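N-acetyl-beta-D glucosaminidase (Rhizomucor miehei CAU432, PDB 4ZM6) probably hydrolyses terminal N-acetyl-beta-D-glucosamine residues as a family 3 glycoside hydrolase and, through a GCN5-related region that binds acetyl-CoA, probably acetylates glucosamine. Local coordinates at residues A[651-659]-A[777-785]; A[684-694]-A[828-839]. All blocks are in the same frame, centred on the assembly; numbering follows the deposited sequence.

Contact 1 of 2, residues A[651-659]-A[777-785]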
loop_
_atom_site.group_PDB
_atom_site.type_symbol
_atom_site.label_atom_id
_atom_site.label_comp_id
_atom_site.label_asym_id
_atom_site.label_seq_id
_atom_site.Cartn_x
_atom_site.Cartn_y
_atom_site.Cartn_z
ATOM N N SER A 651 -12.935 -24.091 -4.149
ATOM C CA SER A 651 -11.642 -24.196 -4.814
ATOM C C SER A 651 -11.432 -25.576 -5.418
ATOM O O SER A 651 -12.187 -26.511 -5.153
ATOM C CB SER A 651 -10.508 -23.853 -3.840
ATOM O OG SER A 651 -10.778 -24.326 -2.529
ATOM N N THR A 652 -10.404 -25.681 -6.252
ATOM C CA THR A 652 -9.991 -26.955 -6.824
ATOM C C THR A 652 -8.997 -27.643 -5.873
ATOM O O THR A 652 -9.369 -28.590 -5.173
ATOM C CB THR A 652 -9.377 -26.756 -8.221
ATOM O OG1 THR A 652 -8.416 -25.703 -8.167
ATOM C CG2 THR A 652 -10.446 -26.378 -9.228
ATOM N N TYR A 653 -7.760 -27.143 -5.826
ATOM C CA TYR A 653 -6.716 -27.712 -4.969
ATOM C C TYR A 653 -5.775 -26.627 -4.433
ATOM O O TYR A 653 -5.191 -25.884 -5.222
ATOM C CB TYR A 653 -5.890 -28.743 -5.754
ATOM C CG TYR A 653 -5.208 -29.776 -4.871
ATOM C CD1 TYR A 653 -4.045 -29.465 -4.170
ATOM C CD2 TYR A 653 -5.742 -31.055 -4.724
ATOM C CE1 TYR A 653 -3.431 -30.399 -3.354
ATOM C CE2 TYR A 653 -5.137 -31.994 -3.911
ATOM C CZ TYR A 653 -3.981 -31.668 -3.231
ATOM O OH TYR A 653 -3.374 -32.603 -2.422
ATOM N N PRO A 654 -5.618 -26.523 -3.098
ATOM C CA PRO A 654 -6.317 -27.224 -2.013
ATOM C C PRO A 654 -7.753 -26.739 -1.858
ATOM O O PRO A 654 -8.173 -25.823 -2.568
ATOM C CB PRO A 654 -5.497 -26.867 -0.766
ATOM C CG PRO A 654 -4.807 -25.595 -1.103
ATOM C CD PRO A 654 -4.548 -25.647 -2.584
ATOM N N ARG A 655 -8.495 -27.325 -0.921
ATOM C CA ARG A 655 -9.940 -27.149 -0.904
ATOM C C ARG A 655 -10.614 -27.612 0.372
ATOM O O ARG A 655 -10.317 -28.687 0.876
ATOM C CB ARG A 655 -10.534 -27.928 -2.079
ATOM C CG ARG A 655 -12.033 -28.168 -2.006
ATOM C CD ARG A 655 -12.450 -29.437 -2.725
ATOM N NE ARG A 655 -11.712 -29.645 -3.967
ATOM C CZ ARG A 655 -11.829 -30.730 -4.723
ATOM N NH1 ARG A 655 -12.678 -31.702 -4.391
ATOM N NH2 ARG A 655 -11.103 -30.837 -5.828
ATOM N N PHE A 656 -11.544 -26.795 0.868
ATOM C CA PHE A 656 -12.542 -27.245 1.839
ATOM C C PHE A 656 -13.758 -27.794 1.097
ATOM O O PHE A 656 -14.221 -28.893 1.381
ATOM C CB PHE A 656 -13.000 -26.097 2.724
ATOM C CG PHE A 656 -11.902 -25.458 3.521
ATOM C CD1 PHE A 656 -11.389 -26.087 4.644
ATOM C CD2 PHE A 656 -11.410 -24.210 3.172
ATOM C CE1 PHE A 656 -10.391 -25.489 5.393
ATOM C CE2 PHE A 656 -10.415 -23.605 3.917
ATOM C CZ PHE A 656 -9.902 -24.246 5.030
ATOM N N PHE A 657 -14.271 -27.005 0.150
ATOM C CA PHE A 657 -15.428 -27.375 -0.669
ATOM C C PHE A 657 -15.186 -26.990 -2.136
ATOM O O PHE A 657 -14.523 -25.987 -2.411
ATOM C CB PHE A 657 -16.686 -26.657 -0.172
ATOM C CG PHE A 657 -16.956 -26.822 1.305
ATOM C CD1 PHE A 657 -17.119 -28.084 1.864
ATOM C CD2 PHE A 657 -17.087 -25.711 2.132
ATOM C CE1 PHE A 657 -17.379 -28.231 3.221
ATOM C CE2 PHE A 657 -17.348 -25.853 3.488
ATOM C CZ PHE A 657 -17.498 -27.114 4.033
ATOM N N PRO A 658 -15.711 -27.791 -3.085
ATOM C CA PRO A 658 -15.600 -27.480 -4.511
ATOM C C PRO A 658 -16.661 -26.487 -4.975
ATOM O O PRO A 658 -16.497 -25.842 -6.006
ATOM C CB PRO A 658 -15.847 -28.830 -5.171
ATOM C CG PRO A 658 -16.818 -29.490 -4.256
ATOM C CD PRO A 658 -16.427 -29.064 -2.869
ATOM N N GLY A 659 -17.754 -26.406 -4.224
ATOM C CA GLY A 659 -18.812 -25.440 -4.464
ATOM C C GLY A 659 -19.449 -25.170 -3.122
ATOM O O GLY A 659 -18.765 -25.211 -2.100
ATOM N N GLU A 777 2.243 -35.649 3.776
ATOM C CA GLU A 777 1.472 -34.870 4.758
ATOM C C GLU A 777 0.843 -33.587 4.183
ATOM O O GLU A 777 -0.129 -33.081 4.735
ATOM C CB GLU A 777 2.327 -34.534 5.989
ATOM C CG GLU A 777 3.465 -33.553 5.728
ATOM C CD GLU A 777 4.208 -33.136 6.988
ATOM O OE1 GLU A 777 3.803 -33.546 8.103
ATOM O OE2 GLU A 777 5.205 -32.385 6.857
ATOM N N TYR A 778 1.393 -33.079 3.081
ATOM C CA TYR A 778 0.846 -31.900 2.402
ATOM C C TYR A 778 -0.189 -32.234 1.321
ATOM O O TYR A 778 -0.548 -31.373 0.518
ATOM C CB TYR A 778 1.965 -31.021 1.801
ATOM C CG TYR A 778 2.942 -30.452 2.818
ATOM C CD1 TYR A 778 2.546 -30.173 4.125
ATOM C CD2 TYR A 778 4.260 -30.176 2.465
ATOM C CE1 TYR A 778 3.434 -29.658 5.052
ATOM C CE2 TYR A 778 5.155 -29.653 3.389
ATOM C CZ TYR A 778 4.732 -29.397 4.681
ATOM O OH TYR A 778 5.592 -28.880 5.616
ATOM N N ARG A 779 -0.675 -33.470 1.304
ATOM C CA ARG A 779 -1.769 -33.837 0.422
ATOM C C ARG A 779 -3.088 -33.521 1.115
ATOM O O ARG A 779 -3.340 -33.985 2.228
ATOM C CB ARG A 779 -1.696 -35.319 0.051
ATOM C CG ARG A 779 -0.470 -35.679 -0.773
ATOM C CD ARG A 779 -0.622 -35.287 -2.238
ATOM N NE ARG A 779 -1.682 -36.043 -2.906
ATOM C CZ ARG A 779 -1.595 -37.321 -3.286
ATOM N NH1 ARG A 779 -0.494 -38.035 -3.067
ATOM N NH2 ARG A 779 -2.632 -37.904 -3.882
ATOM N N SER A 780 -3.916 -32.718 0.452
ATOM C CA SER A 780 -5.208 -32.307 0.986
ATOM C C SER A 780 -6.357 -32.993 0.246
ATOM O O SER A 780 -7.506 -32.566 0.367
ATOM C CB SER A 780 -5.341 -30.786 0.900
ATOM O OG SER A 780 -4.921 -30.310 -0.369
ATOM N N ASP A 781 -6.048 -34.057 -0.504
ATOM C CA ASP A 781 -7.068 -34.861 -1.208
ATOM C C ASP A 781 -8.207 -35.225 -0.261
ATOM O O ASP A 781 -9.387 -34.987 -0.550
ATOM C CB ASP A 781 -6.475 -36.163 -1.775
ATOM C CG ASP A 781 -5.366 -35.925 -2.795
ATOM O OD1 ASP A 781 -4.546 -35.007 -2.594
ATOM O OD2 ASP A 781 -5.292 -36.681 -3.789
ATOM N N LEU A 782 -7.836 -35.800 0.877
ATOM C CA LEU A 782 -8.801 -36.194 1.880
ATOM C C LEU A 782 -8.449 -35.524 3.192
ATOM O O LEU A 782 -7.397 -35.790 3.767
ATOM C CB LEU A 782 -8.817 -37.717 2.034
ATOM C CG LEU A 782 -9.707 -38.315 3.127
ATOM C CD1 LEU A 782 -11.180 -38.029 2.866
ATOM C CD2 LEU A 782 -9.471 -39.813 3.230
ATOM N N ILE A 783 -9.326 -34.636 3.648
ATOM C CA ILE A 783 -9.157 -33.967 4.936
ATOM C C ILE A 783 -10.225 -34.406 5.942
ATOM O O ILE A 783 -10.155 -34.052 7.122
ATOM C CB ILE A 783 -9.179 -32.427 4.787
ATOM C CG1 ILE A 783 -10.543 -31.929 4.281
ATOM C CG2 ILE A 783 -8.082 -31.971 3.840
ATOM C CD1 ILE A 783 -10.704 -30.423 4.315
ATOM N N TRP A 784 -11.196 -35.191 5.488
ATOM C CA TRP A 784 -12.351 -35.531 6.307
ATOM C C TRP A 784 -12.098 -36.823 7.080
ATOM O O TRP A 784 -12.885 -37.769 7.003
ATOM C CB TRP A 784 -13.599 -35.669 5.422
ATOM C CG TRP A 784 -13.854 -34.475 4.553
ATOM C CD1 TRP A 784 -13.903 -34.446 3.186
ATOM C CD2 TRP A 784 -14.084 -33.138 4.990
ATOM N NE1 TRP A 784 -14.148 -33.172 2.748
ATOM C CE2 TRP A 784 -14.267 -32.347 3.837
ATOM C CE3 TRP A 784 -14.160 -32.527 6.247
ATOM C CZ2 TRP A 784 -14.519 -30.975 3.905
ATOM C CZ3 TRP A 784 -14.413 -31.154 6.312
ATOM C CH2 TRP A 784 -14.585 -30.398 5.147
ATOM N N THR A 785 -11.011 -36.847 7.845
ATOM C CA THR A 785 -10.549 -38.071 8.504
ATOM C C THR A 785 -11.077 -38.241 9.929
ATOM O O THR A 785 -10.681 -39.176 10.626
ATOM C CB THR A 785 -9.008 -38.132 8.546
ATOM O OG1 THR A 785 -8.496 -36.960 9.195
ATOM C CG2 THR A 785 -8.432 -38.232 7.137
#
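The phenol oxygen of Tyr-653 is gripped from two directions by the loop 777-785. It donates to Asp-781 OD1 at 2.7 Å, meeting that oxygen nearly along its C-O bond, and it accepts the backbone N-H of Ser-780 (N to OH 2.9 Å, angle at the hydrogen 152°). A chi1 of -156° swings the ring away from the tyrosine's own backbone N and out to the other loop, where it stands almost perpendicular to the carboxylate, the two planes 83° apart. That carboxylate is itself held by Arg-779, which approaches side-on: NE goes to Asp-781 OD1 and NH2 to OD2, the latter a salt bridge of 2.9 Å, both from above the carboxylate plane. OD1 thus serves two donors, while Arg-779 also forms salt bridges with Asp-747 and Asp-750, so Tyr-653 is tied into a larger charged network. Neither segment has regular secondary structure; 651-659, which follows strand 646-649 of the first N-acetyltransferase region, meets a loop between strands 763-771 and 794-802 of the second. Pro-654 follows a cis peptide bond; Ser-780 OG lies over one face of the Tyr-653 ring and 3.5 Å from Pro-654 CB. Further along, the contact becomes largely apolar. Ile-783 CD1 rests near Arg-655 O and, more distantly, lies 4.4 Å from Phe-656 CD1, while Ile-783 CG1 sits over the centre of the neighbouring Trp-784 indole. The edge of that indole turns to the other loop: CZ2 lies 3.3 Å from Phe-656 O, close to the ring plane, and 4.0 Å from Phe-657 CE1. Trp-565 packs against both Phe-657, edge-to-face, and Trp-784.

Contact 2 of 2, residues A[684-694]-A[828-839]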
loop_
_atom_site.group_PDB
_atom_site.type_symbol
_atom_site.label_atom_id
_atom_site.label_comp_id
_atom_site.label_asym_id
_atom_site.label_seq_id
_atom_site.Cartn_x
_atom_site.Cartn_y
_atom_site.Cartn_z
ATOM N N ASN A 684 -27.700 -27.797 -11.750
ATOM C CA ASN A 684 -27.497 -29.158 -11.252
ATOM C C ASN A 684 -26.499 -29.189 -10.102
ATOM O O ASN A 684 -25.758 -28.228 -9.887
ATOM C CB ASN A 684 -27.014 -30.073 -12.380
ATOM C CG ASN A 684 -25.708 -29.600 -12.999
ATOM O OD1 ASN A 684 -24.627 -30.019 -12.583
ATOM N ND2 ASN A 684 -25.801 -28.714 -13.990
ATOM N N LEU A 685 -26.482 -30.300 -9.372
ATOM C CA LEU A 685 -25.566 -30.479 -8.247
ATOM C C LEU A 685 -24.311 -31.239 -8.665
ATOM O O LEU A 685 -24.198 -31.725 -9.793
ATOM C CB LEU A 685 -26.260 -31.218 -7.097
ATOM C CG LEU A 685 -27.372 -30.465 -6.359
ATOM C CD1 LEU A 685 -27.902 -31.315 -5.215
ATOM C CD2 LEU A 685 -26.901 -29.116 -5.834
ATOM N N VAL A 686 -23.366 -31.308 -7.732
ATOM C CA VAL A 686 -22.104 -32.012 -7.898
ATOM C C VAL A 686 -21.873 -32.750 -6.585
ATOM O O VAL A 686 -22.246 -32.244 -5.526
ATOM C CB VAL A 686 -20.975 -31.012 -8.233
ATOM C CG1 VAL A 686 -19.666 -31.360 -7.537
ATOM C CG2 VAL A 686 -20.775 -30.926 -9.738
ATOM N N HIS A 687 -21.265 -33.935 -6.651
ATOM C CA HIS A 687 -21.255 -34.859 -5.508
ATOM C C HIS A 687 -19.875 -35.358 -5.078
ATOM O O HIS A 687 -18.973 -35.531 -5.904
ATOM C CB HIS A 687 -22.113 -36.078 -5.837
ATOM C CG HIS A 687 -23.438 -35.735 -6.440
ATOM N ND1 HIS A 687 -24.541 -35.418 -5.678
ATOM C CD2 HIS A 687 -23.833 -35.654 -7.732
ATOM C CE1 HIS A 687 -25.562 -35.160 -6.477
ATOM N NE2 HIS A 687 -25.158 -35.295 -7.728
ATOM N N ASP A 688 -19.738 -35.575 -3.771
ATOM C CA ASP A 688 -18.677 -36.401 -3.203
ATOM C C ASP A 688 -19.282 -37.769 -2.890
ATOM O O ASP A 688 -20.387 -37.847 -2.349
ATOM C CB ASP A 688 -18.128 -35.791 -1.904
ATOM C CG ASP A 688 -17.178 -34.624 -2.141
ATOM O OD1 ASP A 688 -16.880 -34.296 -3.303
ATOM O OD2 ASP A 688 -16.738 -34.013 -1.149
ATOM N N LEU A 689 -18.553 -38.835 -3.217
ATOM C CA LEU A 689 -19.013 -40.205 -2.972
ATOM C C LEU A 689 -18.260 -40.858 -1.821
ATOM O O LEU A 689 -17.117 -40.500 -1.540
ATOM C CB LEU A 689 -18.836 -41.054 -4.227
ATOM C CG LEU A 689 -19.309 -40.451 -5.550
ATOM C CD1 LEU A 689 -19.119 -41.449 -6.677
ATOM C CD2 LEU A 689 -20.765 -40.017 -5.477
ATOM N N ILE A 690 -18.914 -41.815 -1.162
ATOM C CA ILE A 690 -18.274 -42.645 -0.133
ATOM C C ILE A 690 -18.501 -44.120 -0.450
ATOM O O ILE A 690 -19.594 -44.513 -0.864
ATOM C CB ILE A 690 -18.770 -42.326 1.298
ATOM C CG1 ILE A 690 -18.055 -43.223 2.321
ATOM C CG2 ILE A 690 -20.278 -42.501 1.421
ATOM C CD1 ILE A 690 -18.326 -42.862 3.765
ATOM N N GLY A 691 -17.464 -44.931 -0.260
ATOM C CA GLY A 691 -17.537 -46.364 -0.544
ATOM C C GLY A 691 -16.935 -47.212 0.561
ATOM O O GLY A 691 -15.807 -46.968 0.989
ATOM N N ASP A 692 -17.692 -48.205 1.021
ATOM C CA ASP A 692 -17.196 -49.186 1.986
ATOM C C ASP A 692 -16.328 -50.226 1.270
ATOM O O ASP A 692 -16.749 -50.814 0.278
ATOM C CB ASP A 692 -18.366 -49.877 2.691
ATOM C CG ASP A 692 -17.916 -50.851 3.762
ATOM O OD1 ASP A 692 -16.938 -50.550 4.477
ATOM O OD2 ASP A 692 -18.544 -51.921 3.893
ATOM N N LEU A 693 -15.114 -50.436 1.769
ATOM C CA LEU A 693 -14.199 -51.421 1.197
ATOM C C LEU A 693 -13.924 -52.582 2.157
ATOM O O LEU A 693 -13.103 -53.443 1.852
ATOM C CB LEU A 693 -12.879 -50.751 0.809
ATOM C CG LEU A 693 -12.935 -49.628 -0.227
ATOM C CD1 LEU A 693 -11.531 -49.158 -0.563
ATOM C CD2 LEU A 693 -13.653 -50.069 -1.492
ATOM N N GLN A 694 -14.623 -52.608 3.294
ATOM C CA GLN A 694 -14.402 -53.604 4.353
ATOM C C GLN A 694 -14.038 -54.965 3.774
ATOM O O GLN A 694 -12.969 -55.504 4.066
ATOM C CB GLN A 694 -15.649 -53.730 5.242
ATOM C CG GLN A 694 -15.407 -53.439 6.717
ATOM C CD GLN A 694 -16.461 -52.505 7.291
ATOM O OE1 GLN A 694 -17.653 -52.821 7.282
ATOM N NE2 GLN A 694 -16.032 -51.341 7.775
ATOM N N VAL A 828 -7.608 -49.654 3.862
ATOM C CA VAL A 828 -8.638 -48.629 3.790
ATOM C C VAL A 828 -10.014 -49.271 3.862
ATOM O O VAL A 828 -10.333 -50.146 3.063
ATOM C CB VAL A 828 -8.541 -47.822 2.482
ATOM C CG1 VAL A 828 -9.728 -46.874 2.342
ATOM C CG2 VAL A 828 -7.228 -47.053 2.425
ATOM N N THR A 829 -10.818 -48.823 4.821
ATOM C CA THR A 829 -12.196 -49.283 4.972
ATOM C C THR A 829 -13.222 -48.320 4.343
ATOM O O THR A 829 -14.288 -48.762 3.906
ATOM C CB THR A 829 -12.549 -49.499 6.461
ATOM O OG1 THR A 829 -12.306 -48.298 7.201
ATOM C CG2 THR A 829 -11.712 -50.612 7.053
ATOM N N LYS A 830 -12.909 -47.021 4.298
ATOM C CA LYS A 830 -13.829 -46.012 3.757
ATOM C C LYS A 830 -13.133 -45.168 2.694
ATOM O O LYS A 830 -12.054 -44.644 2.938
ATOM C CB LYS A 830 -14.352 -45.119 4.884
ATOM C CG LYS A 830 -15.189 -45.863 5.918
ATOM C CD LYS A 830 -15.362 -45.050 7.198
ATOM C CE LYS A 830 -15.932 -45.882 8.340
ATOM N NZ LYS A 830 -17.397 -46.108 8.205
ATOM N N SER A 831 -13.755 -45.029 1.525
ATOM C CA SER A 831 -13.097 -44.431 0.355
ATOM C C SER A 831 -13.810 -43.179 -0.168
ATOM O O SER A 831 -15.028 -43.161 -0.301
ATOM C CB SER A 831 -12.984 -45.469 -0.763
ATOM O OG SER A 831 -12.306 -44.941 -1.886
ATOM N N TYR A 832 -13.024 -42.156 -0.500
ATOM C CA TYR A 832 -13.521 -40.829 -0.846
ATOM C C TYR A 832 -13.319 -40.528 -2.325
ATOM O O TYR A 832 -12.191 -40.338 -2.774
ATOM C CB TYR A 832 -12.761 -39.803 -0.007
ATOM C CG TYR A 832 -13.194 -38.348 -0.117
ATOM C CD1 TYR A 832 -14.533 -37.972 -0.010
ATOM C CD2 TYR A 832 -12.244 -37.340 -0.255
ATOM C CE1 TYR A 832 -14.912 -36.640 -0.078
ATOM C CE2 TYR A 832 -12.614 -36.008 -0.320
ATOM C CZ TYR A 832 -13.945 -35.661 -0.231
ATOM O OH TYR A 832 -14.290 -34.329 -0.295
ATOM N N VAL A 833 -14.413 -40.490 -3.082
ATOM C CA VAL A 833 -14.373 -40.053 -4.477
ATOM C C VAL A 833 -15.010 -38.669 -4.558
ATOM O O VAL A 833 -16.221 -38.523 -4.423
ATOM C CB VAL A 833 -15.106 -41.035 -5.403
ATOM C CG1 VAL A 833 -15.107 -40.521 -6.837
ATOM C CG2 VAL A 833 -14.462 -42.412 -5.320
ATOM N N ASP A 834 -14.180 -37.657 -4.781
ATOM C CA ASP A 834 -14.598 -36.274 -4.626
ATOM C C ASP A 834 -14.954 -35.644 -5.961
ATOM O O ASP A 834 -14.313 -35.925 -6.972
ATOM C CB ASP A 834 -13.503 -35.455 -3.919
ATOM C CG ASP A 834 -12.199 -35.389 -4.707
ATOM O OD1 ASP A 834 -11.637 -36.453 -5.036
ATOM O OD2 ASP A 834 -11.722 -34.267 -4.986
ATOM N N TRP A 835 -15.993 -34.807 -5.941
ATOM C CA TRP A 835 -16.377 -33.957 -7.067
ATOM C C TRP A 835 -16.575 -34.772 -8.340
ATOM O O TRP A 835 -15.749 -34.721 -9.254
ATOM C CB TRP A 835 -15.329 -32.853 -7.274
ATOM C CG TRP A 835 -15.704 -31.769 -8.269
ATOM C CD1 TRP A 835 -16.757 -31.771 -9.148
ATOM C CD2 TRP A 835 -14.992 -30.550 -8.508
ATOM N NE1 TRP A 835 -16.752 -30.619 -9.897
ATOM C CE2 TRP A 835 -15.679 -29.854 -9.527
ATOM C CE3 TRP A 835 -13.842 -29.974 -7.954
ATOM C CZ2 TRP A 835 -15.256 -28.610 -10.004
ATOM C CZ3 TRP A 835 -13.420 -28.736 -8.432
ATOM C CH2 TRP A 835 -14.127 -28.069 -9.449
ATOM N N VAL A 836 -17.675 -35.519 -8.387
ATOM C CA VAL A 836 -18.042 -36.295 -9.571
ATOM C C VAL A 836 -19.545 -36.258 -9.816
ATOM O O VAL A 836 -20.331 -35.931 -8.921
ATOM C CB VAL A 836 -17.581 -37.767 -9.471
ATOM C CG1 VAL A 836 -16.060 -37.852 -9.449
ATOM C CG2 VAL A 836 -18.190 -38.458 -8.254
ATOM N N GLU A 837 -19.927 -36.604 -11.041
ATOM C CA GLU A 837 -21.323 -36.553 -11.477
ATOM C C GLU A 837 -21.876 -37.895 -11.967
ATOM O O GLU A 837 -23.062 -38.167 -11.788
ATOM C CB GLU A 837 -21.482 -35.508 -12.581
ATOM C CG GLU A 837 -20.933 -34.142 -12.211
ATOM C CD GLU A 837 -21.435 -33.047 -13.130
ATOM O OE1 GLU A 837 -20.597 -32.436 -13.826
ATOM O OE2 GLU A 837 -22.665 -32.801 -13.161
ATOM N N LEU A 838 -21.036 -38.719 -12.590
ATOM C CA LEU A 838 -21.475 -40.008 -13.136
ATOM C C LEU A 838 -21.702 -41.020 -12.013
ATOM O O LEU A 838 -20.897 -41.928 -11.800
ATOM C CB LEU A 838 -20.463 -40.532 -14.169
ATOM C CG LEU A 838 -20.551 -40.020 -15.622
ATOM C CD1 LEU A 838 -21.398 -38.759 -15.794
ATOM C CD2 LEU A 838 -19.155 -39.805 -16.199
ATOM N N LEU A 839 -22.820 -40.851 -11.311
ATOM C CA LEU A 839 -23.125 -41.640 -10.116
ATOM C C LEU A 839 -23.397 -43.109 -10.413
ATOM O O LEU A 839 -23.122 -43.964 -9.572
ATOM C CB LEU A 839 -24.314 -41.035 -9.355
ATOM C CG LEU A 839 -24.010 -40.009 -8.253
ATOM C CD1 LEU A 839 -22.804 -39.133 -8.575
ATOM C CD2 LEU A 839 -25.241 -39.152 -7.983
#
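Leu-689 and Val-833 form the close-packed middle of two antiparallel strands, 686-692 and 830-834. Leu-689 CB lies 3.9 Å from Val-833 CB, and Leu-689 N donates to Val-833 O almost straight (177°). On the same face Leu-689 presses CD1 against Val-836 CG2 at 3.5 Å and CD2 against Leu-839 CD1, with Tyr-842 of helix 839-843 alongside. Leu-839 also lays CD2 over one face of the His-687 imidazole, a CH-pi contact of 4.0 Å to the ring centroid. Strand 686-692, from the first N-acetyltransferase region, is inserted between strands 830-836 and 847-857 of the second, antiparallel to both, so one sheet spans the two regions. Between the Leu-689/Val-833 pair and the next hydrogen-bonded pair, His-687 with Val-836, the register slips by one residue: Trp-835 and Val-836 both face His-687 in a G1 beta bulge. Asp-688 fastens it: OD1 takes the backbone N-H of Trp-835 (2.8 Å), and OD2 accepts Tyr-832 OH at 2.6 Å from above the carboxylate plane, with Tyr-853 as a further partner. Buried Val-686 sets CG1 3.4 Å from Trp-835 CD1, whereas the exposed Glu-837 side chain fits loosely beside it. Leu-693 is still tucked against Val-828 and Leu-823; exposed Gln-694 NE2 stays 4.2 Å from Thr-829 CB.

Contacts 1 and 2 lie with their centres 14 Å apart, and both join the first N-acetyltransferase region to the second, one through loops and the other through paired strands. Their segments alternate along the chain. They meet directly: Arg-655 NH1 of contact 1 forms a salt bridge with Asp-834 OD2 of contact 2 at 2.8 Å, and Leu-782 CD1 packs 3.4 Å from Tyr-832 CD2. Contact 1 is the one that reaches the ligand, since the side chain of Phe-657 touches bound acetyl-CoA and lies about 9 Å from that of Leu-616 in its binding site. In contact 2, the Trp-835 side chain stays about 11 Å from the bound acetyl-CoA.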